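Local atomic coordinates of aminotransferase, class I and II (Erwinia tasmaniensis, PDB entry 5Z0Q), a protein that belongs to the class I and II aminotransferase family and binds pyridoxal-5'-phosphate in a pocket completed by the second subunit of its dimer. Residues P98-G103 against I233-P238; I106-F111 against Q116-A121; A110-H115 against E166-L171. All coordinates share one frame; numbering follows the deposited sequence.

Contact 1. Residues P98-G103 against I233-P238; sequences PGVVTG and ITLMSP. With PLP (pyridoxal-5'-phosphate), chain M.
Val100 is wedged between pyridoxal-5'-phosphate (PLP) and the strand residues Leu235 and Ser237. Its CB already faces PLP, 3.5 Å from the ester oxygen O4P. With chi1 at -177°, CG1 lies anti to the backbone N, and this places it between two neighbours: ring carbon C6 of PLP at 3.7 Å and Leu235 CD1 at 4.0 Å. The other methyl, CG2, rests against Ser237 CB, also at 4.0 Å, and near O4P. The Val100 and Leu235 side chains cross obliquely, and CD1 of the leucine also touches the backbone carbon of Gly103, where no side chain intervenes. Ser237 touches through CB, while its OG is hydrogen-bonded to Ser239 OG and Ala249 O.

No hydrogen bond joins the two segments; the polar bonds made here run from the backbone of 98-103 to PLP. Val100 N donates to phosphate oxygen O2P over 2.9 Å, and Val101 N reaches the same oxygen over 3.1 Å in a nearly straight bond (175° at the hydrogen). This matches the phosphate-binding turn of fold-type I PLP proteins, at the start of helix 101-111; Tyr66 OH of the second subunit also bonds PLP. Two N-H groups at a helix start would probably help to balance the phosphate charge, while the turn meets the strand by van der Waals packing.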
loop_
_atom_site.group_PDB
_atom_site.type_symbol
_atom_site.label_atom_id
_atom_site.label_comp_id
_atom_site.label_asym_id
_atom_site.label_seq_id
_atom_site.Cartn_x
_atom_site.Cartn_y
_atom_site.Cartn_z
ATOM N N PRO A 98 -0.347 -4.753 2.476
ATOM C CA PRO A 98 0.576 -4.440 1.364
ATOM C C PRO A 98 2.032 -4.368 1.822
ATOM O O PRO A 98 2.686 -3.316 1.797
ATOM C CB PRO A 98 0.046 -3.092 0.874
ATOM C CG PRO A 98 -0.447 -2.437 2.123
ATOM C CD PRO A 98 -1.005 -3.540 2.996
ATOM N N GLY A 99 2.559 -5.507 2.253
ATOM C CA GLY A 99 3.922 -5.600 2.738
ATOM C C GLY A 99 3.988 -6.196 4.131
ATOM O O GLY A 99 2.980 -6.420 4.799
ATOM N N VAL A 100 5.222 -6.453 4.559
ATOM C CA VAL A 100 5.474 -7.051 5.866
ATOM C C VAL A 100 5.903 -5.962 6.841
ATOM O O VAL A 100 5.600 -6.031 8.037
ATOM C CB VAL A 100 6.530 -8.166 5.772
ATOM C CG1 VAL A 100 6.736 -8.830 7.128
ATOM C CG2 VAL A 100 6.122 -9.194 4.727
ATOM N N VAL A 101 6.609 -4.949 6.330
ATOM C CA VAL A 101 7.079 -3.862 7.186
ATOM C C VAL A 101 5.901 -3.124 7.807
ATOM O O VAL A 101 5.944 -2.730 8.980
ATOM C CB VAL A 101 7.989 -2.908 6.389
ATOM C CG1 VAL A 101 8.444 -1.747 7.265
ATOM C CG2 VAL A 101 9.186 -3.662 5.836
ATOM N N THR A 102 4.827 -2.933 7.037
ATOM C CA THR A 102 3.638 -2.290 7.585
ATOM C C THR A 102 2.992 -3.140 8.673
ATOM O O THR A 102 2.442 -2.595 9.635
ATOM C CB THR A 102 2.632 -1.987 6.471
ATOM O OG1 THR A 102 1.454 -1.398 7.036
ATOM C CG2 THR A 102 2.251 -3.255 5.716
ATOM N N GLY A 103 3.061 -4.469 8.551
ATOM C CA GLY A 103 2.540 -5.326 9.600
ATOM C C GLY A 103 3.330 -5.228 10.890
ATOM O O GLY A 103 2.768 -5.375 11.979
ATOM N N ILE A 233 0.961 -12.777 16.622
ATOM C CA ILE A 233 0.577 -12.440 15.257
ATOM C C ILE A 233 1.676 -12.950 14.334
ATOM O O ILE A 233 2.864 -12.747 14.607
ATOM C CB ILE A 233 0.360 -10.925 15.073
ATOM C CG1 ILE A 233 0.185 -10.584 13.592
ATOM C CG2 ILE A 233 1.506 -10.130 15.689
ATOM C CD1 ILE A 233 0.101 -9.103 13.309
ATOM N N THR A 234 1.283 -13.621 13.256
ATOM C CA THR A 234 2.216 -14.268 12.341
ATOM C C THR A 234 2.210 -13.530 11.008
ATOM O O THR A 234 1.151 -13.363 10.393
ATOM C CB THR A 234 1.843 -15.738 12.147
ATOM O OG1 THR A 234 1.649 -16.353 13.426
ATOM C CG2 THR A 234 2.944 -16.475 11.398
ATOM N N LEU A 235 3.387 -13.100 10.562
ATOM C CA LEU A 235 3.546 -12.366 9.311
ATOM C C LEU A 235 4.190 -13.279 8.274
ATOM O O LEU A 235 5.304 -13.773 8.484
ATOM C CB LEU A 235 4.390 -11.109 9.518
ATOM C CG LEU A 235 3.822 -10.043 10.456
ATOM C CD1 LEU A 235 4.826 -8.920 10.651
ATOM C CD2 LEU A 235 2.512 -9.498 9.916
ATOM N N MET A 236 3.493 -13.497 7.161
ATOM C CA MET A 236 3.985 -14.353 6.092
ATOM C C MET A 236 3.644 -13.734 4.744
ATOM O O MET A 236 2.705 -12.945 4.618
ATOM C CB MET A 236 3.402 -15.768 6.189
ATOM C CG MET A 236 3.878 -16.550 7.401
ATOM S SD MET A 236 3.067 -18.148 7.551
ATOM C CE MET A 236 1.350 -17.645 7.594
ATOM N N SER A 237 4.424 -14.114 3.728
ATOM C CA SER A 237 4.284 -13.574 2.381
ATOM C C SER A 237 5.143 -14.358 1.396
ATOM O O SER A 237 6.185 -14.905 1.779
ATOM C CB SER A 237 4.672 -12.094 2.355
ATOM O OG SER A 237 4.799 -11.618 1.029
ATOM N N PRO A 238 4.739 -14.449 0.128
ATOM C CA PRO A 238 5.604 -15.081 -0.876
ATOM C C PRO A 238 6.520 -14.080 -1.562
ATOM O O PRO A 238 7.063 -14.366 -2.635
ATOM C CB PRO A 238 4.597 -15.683 -1.861
ATOM C CG PRO A 238 3.457 -14.719 -1.821
ATOM C CD PRO A 238 3.388 -14.189 -0.401
HETATM N N1 PLP M . 10.734 -9.080 6.866
HETATM C C2 PLP M . 12.054 -9.476 6.787
HETATM C C2A PLP M . 12.722 -10.103 7.976
HETATM C C3 PLP M . 12.765 -9.301 5.606
HETATM O O3 PLP M . 14.075 -9.695 5.529
HETATM C C4 PLP M . 12.145 -8.722 4.503
HETATM C C4A PLP M . 12.849 -8.690 3.179
HETATM C C5 PLP M . 10.817 -8.321 4.590
HETATM C C6 PLP M . 10.114 -8.504 5.775
HETATM C C5A PLP M . 10.153 -7.694 3.385
HETATM O O4P PLP M . 9.052 -6.901 3.768
HETATM P P PLP M . 8.372 -5.917 2.690
HETATM O O1P PLP M . 9.444 -5.094 2.016
HETATM O O2P PLP M . 7.389 -4.998 3.379
HETATM O O3P PLP M . 7.652 -6.758 1.663
#

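Contact 2. Residues I106-F111 against Q116-A121; sequences IAVRAF and QSTVSA
Val108 and Thr118 mark the closest backbone approach of helical residues 106-111 to residues 116-121, with their CA atoms 8.0 Å apart. Towards the connection the segments diverge slightly, the CA atoms of Phe111 and Gln116 standing 9.5 Å from each other. This is the helix-loop-strand part of an alpha/beta fold: helix 101-111 is followed after a short loop by strand 117-122, which belongs to the mixed, largely parallel sheet of the large domain in fold-type I proteins. The helical geometry is borne out by the bonds Ala110 N to Ile106 O and Phe111 N to Ala107 O, each 2.9 Å long.

No hydrogen bond joins the segments, and only 78 Å² of surface is buried between them. The packing rests on two methyl groups, Val108 CG1 and Thr118 CG2, which meet at 4.3 Å. In Val108 the touching methyl is anti to the backbone N (chi1 176°). In Thr118 the hydroxyl lies beside both the backbone N and the carbonyl carbon (chi1 63°), which leaves CG2 to meet the helix while OG1 bonds His139 ND1. The same threonine also touches Pro132 of helix 127-134, and Val108 touches Ala131 of that helix and Leu168 of the neighbouring strand, so the methyl pair is one part of a wider apolar layer.

Gln116 approaches differently. Its OE1 stands 4.4 Å from Phe111 O without bonding to it, both being acceptors, and takes the N-H of Glu113 in the connection instead. Phe111 carries its ring away from the strand; over one ring face, offset towards the rim, Ala110 CB sits 4.1 Å above the plane.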
loop_
_atom_site.group_PDB
_atom_site.type_symbol
_atom_site.label_atom_id
_atom_site.label_comp_id
_atom_site.label_asym_id
_atom_site.label_seq_id
_atom_site.Cartn_x
_atom_site.Cartn_y
_atom_site.Cartn_z
ATOM N N ILE A 106 2.175 -1.658 12.453
ATOM C CA ILE A 106 0.828 -1.708 13.017
ATOM C C ILE A 106 0.827 -2.480 14.329
ATOM O O ILE A 106 0.182 -2.076 15.305
ATOM C CB ILE A 106 -0.160 -2.320 12.008
ATOM C CG1 ILE A 106 -0.223 -1.483 10.732
ATOM C CG2 ILE A 106 -1.548 -2.431 12.622
ATOM C CD1 ILE A 106 -0.910 -2.193 9.590
ATOM N N ALA A 107 1.556 -3.598 14.376
ATOM C CA ALA A 107 1.599 -4.407 15.590
ATOM C C ALA A 107 2.149 -3.614 16.769
ATOM O O ALA A 107 1.638 -3.720 17.890
ATOM C CB ALA A 107 2.435 -5.663 15.351
ATOM N N VAL A 108 3.183 -2.803 16.536
ATOM C CA VAL A 108 3.772 -2.027 17.623
ATOM C C VAL A 108 2.829 -0.909 18.058
ATOM O O VAL A 108 2.677 -0.639 19.255
ATOM C CB VAL A 108 5.148 -1.482 17.201
ATOM C CG1 VAL A 108 5.730 -0.593 18.288
ATOM C CG2 VAL A 108 6.097 -2.629 16.890
ATOM N N ARG A 109 2.176 -0.247 17.098
ATOM C CA ARG A 109 1.271 0.846 17.442
ATOM C C ARG A 109 0.011 0.341 18.135
ATOM O O ARG A 109 -0.597 1.076 18.920
ATOM C CB ARG A 109 0.893 1.637 16.189
ATOM C CG ARG A 109 2.062 2.062 15.317
ATOM C CD ARG A 109 2.522 3.476 15.610
ATOM N NE ARG A 109 3.672 3.839 14.784
ATOM C CZ ARG A 109 3.586 4.383 13.574
ATOM N NH1 ARG A 109 2.400 4.638 13.039
ATOM N NH2 ARG A 109 4.688 4.676 12.898
ATOM N N ALA A 110 -0.393 -0.901 17.864
ATOM C CA ALA A 110 -1.657 -1.428 18.367
ATOM C C ALA A 110 -1.514 -2.281 19.618
ATOM O O ALA A 110 -2.443 -2.324 20.430
ATOM C CB ALA A 110 -2.356 -2.256 17.282
ATOM N N PHE A 111 -0.385 -2.966 19.794
ATOM C CA PHE A 111 -0.197 -3.884 20.911
ATOM C C PHE A 111 0.730 -3.325 21.982
ATOM O O PHE A 111 1.158 -4.071 22.870
ATOM C CB PHE A 111 0.337 -5.225 20.401
ATOM C CG PHE A 111 -0.535 -5.866 19.360
ATOM C CD1 PHE A 111 -1.916 -5.776 19.441
ATOM C CD2 PHE A 111 0.024 -6.553 18.295
ATOM C CE1 PHE A 111 -2.722 -6.362 18.483
ATOM C CE2 PHE A 111 -0.777 -7.141 17.333
ATOM C CZ PHE A 111 -2.152 -7.046 17.428
ATOM N N GLN A 116 5.109 1.306 27.651
ATOM C CA GLN A 116 5.532 -0.069 27.440
ATOM C C GLN A 116 6.596 -0.151 26.350
ATOM O O GLN A 116 6.698 0.717 25.479
ATOM C CB GLN A 116 4.333 -0.951 27.082
ATOM C CG GLN A 116 3.327 -1.098 28.212
ATOM C CD GLN A 116 2.101 -1.891 27.809
ATOM O OE1 GLN A 116 1.663 -1.839 26.659
ATOM N NE2 GLN A 116 1.540 -2.633 28.756
ATOM N N SER A 117 7.392 -1.214 26.413
ATOM C CA SER A 117 8.542 -1.391 25.540
ATOM C C SER A 117 8.404 -2.670 24.726
ATOM O O SER A 117 7.515 -3.497 24.957
ATOM C CB SER A 117 9.846 -1.424 26.350
ATOM O OG SER A 117 9.897 -2.558 27.197
ATOM N N THR A 118 9.308 -2.824 23.761
ATOM C CA THR A 118 9.386 -4.008 22.921
ATOM C C THR A 118 10.714 -4.718 23.155
ATOM O O THR A 118 11.696 -4.116 23.601
ATOM C CB THR A 118 9.243 -3.655 21.434
ATOM O OG1 THR A 118 10.332 -2.816 21.033
ATOM C CG2 THR A 118 7.931 -2.931 21.178
ATOM N N VAL A 119 10.732 -6.015 22.852
ATOM C CA VAL A 119 11.924 -6.844 22.990
ATOM C C VAL A 119 12.167 -7.568 21.676
ATOM O O VAL A 119 11.233 -8.105 21.070
ATOM C CB VAL A 119 11.792 -7.862 24.142
ATOM C CG1 VAL A 119 13.123 -8.559 24.390
ATOM C CG2 VAL A 119 11.301 -7.185 25.400
ATOM N N SER A 120 13.423 -7.589 21.240
ATOM C CA SER A 120 13.811 -8.336 20.053
ATOM C C SER A 120 15.276 -8.726 20.185
ATOM O O SER A 120 15.941 -8.402 21.173
ATOM C CB SER A 120 13.571 -7.524 18.776
ATOM O OG SER A 120 14.583 -6.549 18.601
ATOM N N ALA A 121 15.775 -9.429 19.178
ATOM C CA ALA A 121 17.179 -9.794 19.121
ATOM C C ALA A 121 17.975 -8.707 18.407
ATOM O O ALA A 121 17.420 -7.835 17.735
ATOM C CB ALA A 121 17.362 -11.135 18.409
#

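Contact 3. Residues A110-H115 against E166-L171; sequences AFTEAH and EKLLLL
Lys167 and Leu168 are the residues of 166-171 that reach Phe111 and Thr112, and the nearest CA pair is Thr112 with Lys167, at 6.4 Å. At the start of the strand, Glu166 points away from this contact, its OE2 gripped by the backbone N-H groups of Ser163 and Gly164. Lys167 comes next. Its chain leaves with CG anti to the backbone N and then bends at chi2 (58°) and chi4 (48°), folding round Phe111 O: both CG and NZ lie 3.4 Å from that oxygen, and the NZ bond is a weak one.

Strand 166-172 runs parallel between strands 117-122 and 200-204 in the sheet of the fold-type I large domain, so the contact ties the exit of helix 101-111 to an interior strand. Leu168 packs by van der Waals contact. Its CB and CD2 each pass 3.7 Å from Thr112 OG1, the two side chains crossing at about a right angle, while CD1 makes the apolar contact with Phe111 CB at 4.4 Å. The Phe111 side chain also packs on Leu259 and Phe263 of helix 257-267. Thr112 OG1 makes a weak hydrogen bond back to Val108 O.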
loop_
_atom_site.group_PDB
_atom_site.type_symbol
_atom_site.label_atom_id
_atom_site.label_comp_id
_atom_site.label_asym_id
_atom_site.label_seq_id
_atom_site.Cartn_x
_atom_site.Cartn_y
_atom_site.Cartn_z
ATOM N N ALA A 110 -0.393 -0.901 17.864
ATOM C CA ALA A 110 -1.657 -1.428 18.367
ATOM C C ALA A 110 -1.514 -2.281 19.618
ATOM O O ALA A 110 -2.443 -2.324 20.430
ATOM C CB ALA A 110 -2.356 -2.256 17.282
ATOM N N PHE A 111 -0.385 -2.966 19.794
ATOM C CA PHE A 111 -0.197 -3.884 20.911
ATOM C C PHE A 111 0.730 -3.325 21.982
ATOM O O PHE A 111 1.158 -4.071 22.870
ATOM C CB PHE A 111 0.337 -5.225 20.401
ATOM C CG PHE A 111 -0.535 -5.866 19.360
ATOM C CD1 PHE A 111 -1.916 -5.776 19.441
ATOM C CD2 PHE A 111 0.024 -6.553 18.295
ATOM C CE1 PHE A 111 -2.722 -6.362 18.483
ATOM C CE2 PHE A 111 -0.777 -7.141 17.333
ATOM C CZ PHE A 111 -2.152 -7.046 17.428
ATOM N N THR A 112 1.047 -2.034 21.924
ATOM C CA THR A 112 1.946 -1.405 22.880
ATOM C C THR A 112 1.433 -0.007 23.190
ATOM O O THR A 112 0.758 0.617 22.367
ATOM C CB THR A 112 3.384 -1.335 22.340
ATOM O OG1 THR A 112 3.706 -2.564 21.676
ATOM C CG2 THR A 112 4.377 -1.116 23.467
ATOM N N GLU A 113 1.750 0.475 24.386
ATOM C CA GLU A 113 1.401 1.821 24.816
ATOM C C GLU A 113 2.674 2.599 25.136
ATOM O O GLU A 113 3.782 2.057 25.111
ATOM C CB GLU A 113 0.443 1.776 26.010
ATOM C CG GLU A 113 -0.981 1.428 25.612
ATOM C CD GLU A 113 -1.725 0.672 26.693
ATOM O OE1 GLU A 113 -1.133 0.437 27.767
ATOM O OE2 GLU A 113 -2.900 0.311 26.467
ATOM N N ALA A 114 2.498 3.889 25.441
ATOM C CA ALA A 114 3.637 4.797 25.547
ATOM C C ALA A 114 4.622 4.351 26.621
ATOM O O ALA A 114 5.841 4.450 26.435
ATOM C CB ALA A 114 3.149 6.216 25.831
ATOM N N HIS A 115 4.117 3.856 27.751
ATOM C CA HIS A 115 4.982 3.442 28.847
ATOM C C HIS A 115 5.549 2.041 28.666
ATOM O O HIS A 115 6.399 1.627 29.463
ATOM C CB HIS A 115 4.219 3.514 30.173
ATOM C CG HIS A 115 3.052 2.580 30.246
ATOM N ND1 HIS A 115 1.887 2.790 29.539
ATOM C CD2 HIS A 115 2.870 1.431 30.938
ATOM C CE1 HIS A 115 1.037 1.810 29.795
ATOM N NE2 HIS A 115 1.609 0.973 30.641
ATOM N N GLU A 166 8.028 -4.198 29.553
ATOM C CA GLU A 166 8.007 -4.933 28.297
ATOM C C GLU A 166 6.615 -5.494 28.029
ATOM O O GLU A 166 5.903 -5.898 28.953
ATOM C CB GLU A 166 9.042 -6.058 28.329
ATOM C CG GLU A 166 10.497 -5.580 28.389
ATOM C CD GLU A 166 10.884 -4.977 29.728
ATOM O OE1 GLU A 166 11.339 -3.813 29.749
ATOM O OE2 GLU A 166 10.725 -5.665 30.759
ATOM N N LYS A 167 6.228 -5.516 26.754
ATOM C CA LYS A 167 4.863 -5.883 26.394
ATOM C C LYS A 167 4.794 -6.691 25.102
ATOM O O LYS A 167 3.987 -7.620 24.992
ATOM C CB LYS A 167 4.002 -4.623 26.270
ATOM C CG LYS A 167 2.552 -4.879 25.887
ATOM C CD LYS A 167 1.858 -5.789 26.886
ATOM C CE LYS A 167 0.369 -5.481 26.961
ATOM N NZ LYS A 167 -0.255 -5.385 25.611
ATOM N N LEU A 168 5.626 -6.351 24.121
ATOM C CA LEU A 168 5.567 -6.960 22.796
ATOM C C LEU A 168 6.921 -7.563 22.456
ATOM O O LEU A 168 7.933 -6.857 22.442
ATOM C CB LEU A 168 5.154 -5.931 21.741
ATOM C CG LEU A 168 5.027 -6.418 20.297
ATOM C CD1 LEU A 168 4.032 -7.562 20.195
ATOM C CD2 LEU A 168 4.622 -5.272 19.384
ATOM N N LEU A 169 6.934 -8.864 22.174
ATOM C CA LEU A 169 8.146 -9.579 21.793
ATOM C C LEU A 169 8.185 -9.715 20.276
ATOM O O LEU A 169 7.273 -10.293 19.676
ATOM C CB LEU A 169 8.200 -10.954 22.457
ATOM C CG LEU A 169 9.346 -11.867 22.012
ATOM C CD1 LEU A 169 10.692 -11.263 22.380
ATOM C CD2 LEU A 169 9.196 -13.257 22.608
ATOM N N LEU A 170 9.244 -9.193 19.661
ATOM C CA LEU A 170 9.406 -9.217 18.211
ATOM C C LEU A 170 10.392 -10.322 17.847
ATOM O O LEU A 170 11.590 -10.212 18.128
ATOM C CB LEU A 170 9.886 -7.860 17.700
ATOM C CG LEU A 170 9.005 -6.655 18.035
ATOM C CD1 LEU A 170 9.596 -5.387 17.449
ATOM C CD2 LEU A 170 7.589 -6.865 17.533
ATOM N N LEU A 171 9.888 -11.382 17.221
ATOM C CA LEU A 171 10.698 -12.514 16.804
ATOM C C LEU A 171 10.858 -12.524 15.289
ATOM O O LEU A 171 10.128 -11.850 14.557
ATOM C CB LEU A 171 10.082 -13.837 17.270
ATOM C CG LEU A 171 9.972 -14.052 18.779
ATOM C CD1 LEU A 171 9.393 -15.426 19.075
ATOM C CD2 LEU A 171 11.327 -13.878 19.446
#

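Overall arrangement
All three contacts set helix 101-111, or the chain just before or after it, against one mixed sheet. Contact 1 lies at the PLP end of the helix; contacts 2 and 3 lie towards its far end, and their centres are about 15 and 17 Å from that of contact 1. Val108 of contact 2 keeps its side chain about 13 Å from pyridoxal-5'-phosphate. Contacts 2 and 3 share Ala110 and Phe111, their centres only about 3 Å apart, and their strands are neighbours: Val119 N to Leu168 O (3.0 Å) and Leu170 N to Val119 O (2.7 Å) are probable hydrogen bonds. Phe111 CE2 meets Ile233 CG2 at 4.1 Å, joining both to contact 1.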